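Local coordinates for botulinum neurotoxin type C1 (Clostridium botulinum, PDB 3R4S), which binds two ganglioside molecules through its receptor-binding region, an interaction on which entry of this neurotoxin into cells depends, at residues A[96-101]-A[188-193]. Residues are numbered along the deposited sequence; the frame is centred on the assembly and turned at random.
Sequences YTIIDS and FEINKI
Thr97 and Asn191 form a hydrogen-bonded antiparallel pair beside a beta bulge in the sheet that joins strand 96-98 to strand 185-192 in the N-terminal receptor-binding domain, whose concanavalin-like jelly roll packs two sheets face to face. The evidence for the bulge is the register: Tyr96 pairs with Lys192 and Thr97 with Asn191, yet Ile99 meets Phe188, one residue out of step. On the other flank, Ile98 and Ile99 both face Ile110 of strand 108-113, a classic bulge.

Backbone bonds fix the frame. Asn191 N donates to Thr97 O at 2.9 Å, nearly straight at 171°, while Thr97 N reaches Asn191 O along a more bent path of 141°. Within the bulge, Glu189 N donates to Ile98 O at 3.1 Å.

Tyr96 can be followed outward. CB lies 4.0 Å from Ile190 CG2, and CG also meets that methyl; CD1 touches both Ile190 CG2 and Lys192 CA, 3.4 Å from each. With CG anti to the carbonyl carbon (chi1 -66°), the ring reaches obliquely across toward strand 185-192, where CE1 approaches Lys192 CB at 3.6 Å and OH comes near Lys192 CD.

The side chains of Ile99 and Phe188 leave the same face of the sheet and run alongside each other into the interior. Ile99 CG2 sits over one face of the Phe188 ring, 4.0 Å from its centroid, a CH-pi contact displaced toward CE1. Phe49 and Phe213 meet Phe188 edge-to-face, tying the contact to the facing sheet.

Among the polar side chains, Arg58 NH2 bonds to Asn191 OD1. The other end of that amide, ND2, donates to Glu189 OE1 at 3.1 Å, approaching from above the carboxylate plane.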
ATOM      1  N   TYR A  96     -12.524  -4.834 -16.074  1.00 23.79           N
ATOM      2  CA  TYR A  96     -13.329  -3.677 -15.693  1.00 22.92           C
ATOM      3  C   TYR A  96     -12.687  -2.407 -16.234  1.00 21.77           C
ATOM      4  O   TYR A  96     -11.495  -2.179 -16.040  1.00 20.84           O
ATOM      5  CB  TYR A  96     -13.415  -3.523 -14.164  1.00 22.85           C
ATOM      6  CG  TYR A  96     -14.146  -4.624 -13.436  1.00 26.26           C
ATOM      7  CD1 TYR A  96     -15.526  -4.572 -13.260  1.00 28.67           C
ATOM      8  CD2 TYR A  96     -13.454  -5.704 -12.907  1.00 22.70           C
ATOM      9  CE1 TYR A  96     -16.195  -5.573 -12.587  1.00 27.44           C
ATOM     10  CE2 TYR A  96     -14.115  -6.714 -12.228  1.00 30.95           C
ATOM     11  CZ  TYR A  96     -15.483  -6.647 -12.074  1.00 32.49           C
ATOM     12  OH  TYR A  96     -16.135  -7.647 -11.395  1.00 37.74           O
ATOM     13  N   THR A  97     -13.474  -1.586 -16.916  1.00 22.35           N
ATOM     14  CA  THR A  97     -13.100  -0.197 -17.131  1.00 25.87           C
ATOM     15  C   THR A  97     -13.370   0.491 -15.810  1.00 22.67           C
ATOM     16  O   THR A  97     -14.389   0.217 -15.191  1.00 22.60           O
ATOM     17  CB  THR A  97     -13.966   0.437 -18.214  1.00 27.90           C
ATOM     18  OG1 THR A  97     -13.719  -0.244 -19.448  1.00 28.94           O
ATOM     19  CG2 THR A  97     -13.631   1.925 -18.386  1.00 22.87           C
ATOM     20  N   ILE A  98     -12.443   1.333 -15.354  1.00 20.44           N
ATOM     21  CA  ILE A  98     -12.601   2.026 -14.077  1.00 19.15           C
ATOM     22  C   ILE A  98     -12.588   3.559 -14.193  1.00 21.34           C
ATOM     23  O   ILE A  98     -13.292   4.248 -13.454  1.00 19.10           O
ATOM     24  CB  ILE A  98     -11.547   1.594 -13.034  1.00 19.76           C
ATOM     25  CG1 ILE A  98     -10.137   1.686 -13.624  1.00 19.01           C
ATOM     26  CG2 ILE A  98     -11.849   0.177 -12.510  1.00 21.54           C
ATOM     27  CD1 ILE A  98      -9.033   1.418 -12.600  1.00 17.92           C
ATOM     28  N   ILE A  99     -11.772   4.089 -15.090  1.00 18.62           N
ATOM     29  CA  ILE A  99     -11.728   5.542 -15.304  1.00 20.29           C
ATOM     30  C   ILE A  99     -11.730   5.780 -16.805  1.00 21.55           C
ATOM     31  O   ILE A  99     -10.763   5.455 -17.495  1.00 20.04           O
ATOM     32  CB  ILE A  99     -10.481   6.206 -14.667  1.00 17.20           C
ATOM     33  CG1 ILE A  99     -10.303   5.751 -13.223  1.00 20.39           C
ATOM     34  CG2 ILE A  99     -10.585   7.738 -14.733  1.00 17.46           C
ATOM     35  CD1 ILE A  99      -9.000   6.210 -12.598  1.00 20.35           C
ATOM     36  N   ASP A 100     -12.825   6.325 -17.315  1.00 21.93           N
ATOM     37  CA  ASP A 100     -13.038   6.331 -18.754  1.00 21.99           C
ATOM     38  C   ASP A 100     -13.227   7.729 -19.333  1.00 22.83           C
ATOM     39  O   ASP A 100     -14.057   8.518 -18.860  1.00 22.71           O
ATOM     40  CB  ASP A 100     -14.233   5.442 -19.136  1.00 19.04           C
ATOM     41  CG  ASP A 100     -14.378   5.301 -20.651  1.00 27.53           C
ATOM     42  OD1 ASP A 100     -13.552   4.608 -21.271  1.00 26.23           O
ATOM     43  OD2 ASP A 100     -15.292   5.912 -21.228  1.00 28.64           O
ATOM     44  N   SER A 101     -12.452   8.029 -20.369  1.00 17.71           N
ATOM     45  CA  SER A 101     -12.593   9.292 -21.075  1.00 22.22           C
ATOM     46  C   SER A 101     -12.686   9.034 -22.584  1.00 19.16           C
ATOM     47  O   SER A 101     -11.956   9.603 -23.383  1.00 20.59           O
ATOM     48  CB  SER A 101     -11.430  10.223 -20.733  1.00 18.61           C
ATOM     49  OG  SER A 101     -11.767  11.554 -21.039  1.00 18.80           O
ATOM     50  N   PHE A 188     -15.556   8.042 -13.560  1.00 17.38           N
ATOM     51  CA  PHE A 188     -15.128   7.043 -12.602  1.00 21.02           C
ATOM     52  C   PHE A 188     -16.314   6.134 -12.290  1.00 22.26           C
ATOM     53  O   PHE A 188     -17.303   6.563 -11.709  1.00 22.91           O
ATOM     54  CB  PHE A 188     -14.633   7.701 -11.313  1.00 17.41           C
ATOM     55  CG  PHE A 188     -13.489   8.663 -11.515  1.00 18.89           C
ATOM     56  CD1 PHE A 188     -12.189   8.305 -11.162  1.00 17.43           C
ATOM     57  CD2 PHE A 188     -13.715   9.930 -12.045  1.00 17.82           C
ATOM     58  CE1 PHE A 188     -11.126   9.196 -11.333  1.00 16.96           C
ATOM     59  CE2 PHE A 188     -12.658  10.826 -12.232  1.00 18.17           C
ATOM     60  CZ  PHE A 188     -11.364  10.456 -11.877  1.00 16.93           C
ATOM     61  N   GLU A 189     -16.201   4.872 -12.675  1.00 22.07           N
ATOM     62  CA  GLU A 189     -17.239   3.892 -12.396  1.00 25.07           C
ATOM     63  C   GLU A 189     -16.674   2.532 -12.738  1.00 23.92           C
ATOM     64  O   GLU A 189     -15.993   2.382 -13.758  1.00 23.16           O
ATOM     65  CB  GLU A 189     -18.488   4.164 -13.247  1.00 22.17           C
ATOM     66  CG  GLU A 189     -19.648   3.224 -12.962  1.00 29.24           C
ATOM     67  CD  GLU A 189     -20.892   3.503 -13.809  1.00 36.41           C
ATOM     68  OE1 GLU A 189     -20.757   3.975 -14.961  1.00 32.69           O
ATOM     69  OE2 GLU A 189     -22.010   3.239 -13.313  1.00 38.28           O
ATOM     70  N   ILE A 190     -16.939   1.540 -11.890  1.00 21.96           N
ATOM     71  CA  ILE A 190     -16.433   0.194 -12.147  1.00 26.01           C
ATOM     72  C   ILE A 190     -17.399  -0.570 -13.043  1.00 26.38           C
ATOM     73  O   ILE A 190     -18.426  -1.061 -12.578  1.00 28.52           O
ATOM     74  CB  ILE A 190     -16.195  -0.583 -10.834  1.00 19.84           C
ATOM     75  CG1 ILE A 190     -15.343   0.260  -9.879  1.00 21.88           C
ATOM     76  CG2 ILE A 190     -15.540  -1.922 -11.148  1.00 22.80           C
ATOM     77  CD1 ILE A 190     -15.283  -0.270  -8.413  1.00 23.50           C
ATOM     78  N   ASN A 191     -17.074  -0.638 -14.332  1.00 25.43           N
ATOM     79  CA  ASN A 191     -17.941  -1.251 -15.338  1.00 27.01           C
ATOM     80  C   ASN A 191     -17.321  -2.501 -15.948  1.00 29.54           C
ATOM     81  O   ASN A 191     -16.349  -2.428 -16.702  1.00 26.71           O
ATOM     82  CB  ASN A 191     -18.250  -0.249 -16.456  1.00 27.29           C
ATOM     83  CG  ASN A 191     -19.080   0.931 -15.967  1.00 29.98           C
ATOM     84  OD1 ASN A 191     -19.923   0.781 -15.083  1.00 32.18           O
ATOM     85  ND2 ASN A 191     -18.848   2.111 -16.542  1.00 26.27           N
ATOM     86  N   LYS A 192     -17.900  -3.644 -15.618  1.00 31.43           N
ATOM     87  CA  LYS A 192     -17.414  -4.924 -16.097  1.00 34.32           C
ATOM     88  C   LYS A 192     -17.500  -4.977 -17.608  1.00 36.14           C
ATOM     89  O   LYS A 192     -18.486  -4.548 -18.200  1.00 39.94           O
ATOM     90  CB  LYS A 192     -18.241  -6.062 -15.483  1.00 34.99           C
ATOM     91  CG  LYS A 192     -17.678  -7.448 -15.723  1.00 41.75           C
ATOM     92  CD  LYS A 192     -18.310  -8.441 -14.760  1.00 48.22           C
ATOM     93  CE  LYS A 192     -17.788  -9.856 -14.954  1.00 52.58           C
ATOM     94  NZ  LYS A 192     -18.432 -10.788 -13.975  1.00 62.94           N
ATOM     95  N   ILE A 193     -16.466  -5.541 -18.225  1.00 34.51           N
ATOM     96  CA  ILE A 193     -16.480  -5.831 -19.652  1.00 45.00           C
ATOM     97  C   ILE A 193     -17.176  -7.171 -19.858  1.00 48.54           C
ATOM     98  O   ILE A 193     -16.766  -8.185 -19.293  1.00 51.90           O
ATOM     99  CB  ILE A 193     -15.058  -5.899 -20.232  1.00 43.57           C
ATOM    100  CG1 ILE A 193     -14.301  -4.600 -19.941  1.00 35.54           C
ATOM    101  CG2 ILE A 193     -15.105  -6.169 -21.728  1.00 49.77           C
ATOM    102  CD1 ILE A 193     -13.065  -4.411 -20.792  1.00 36.65           C
TER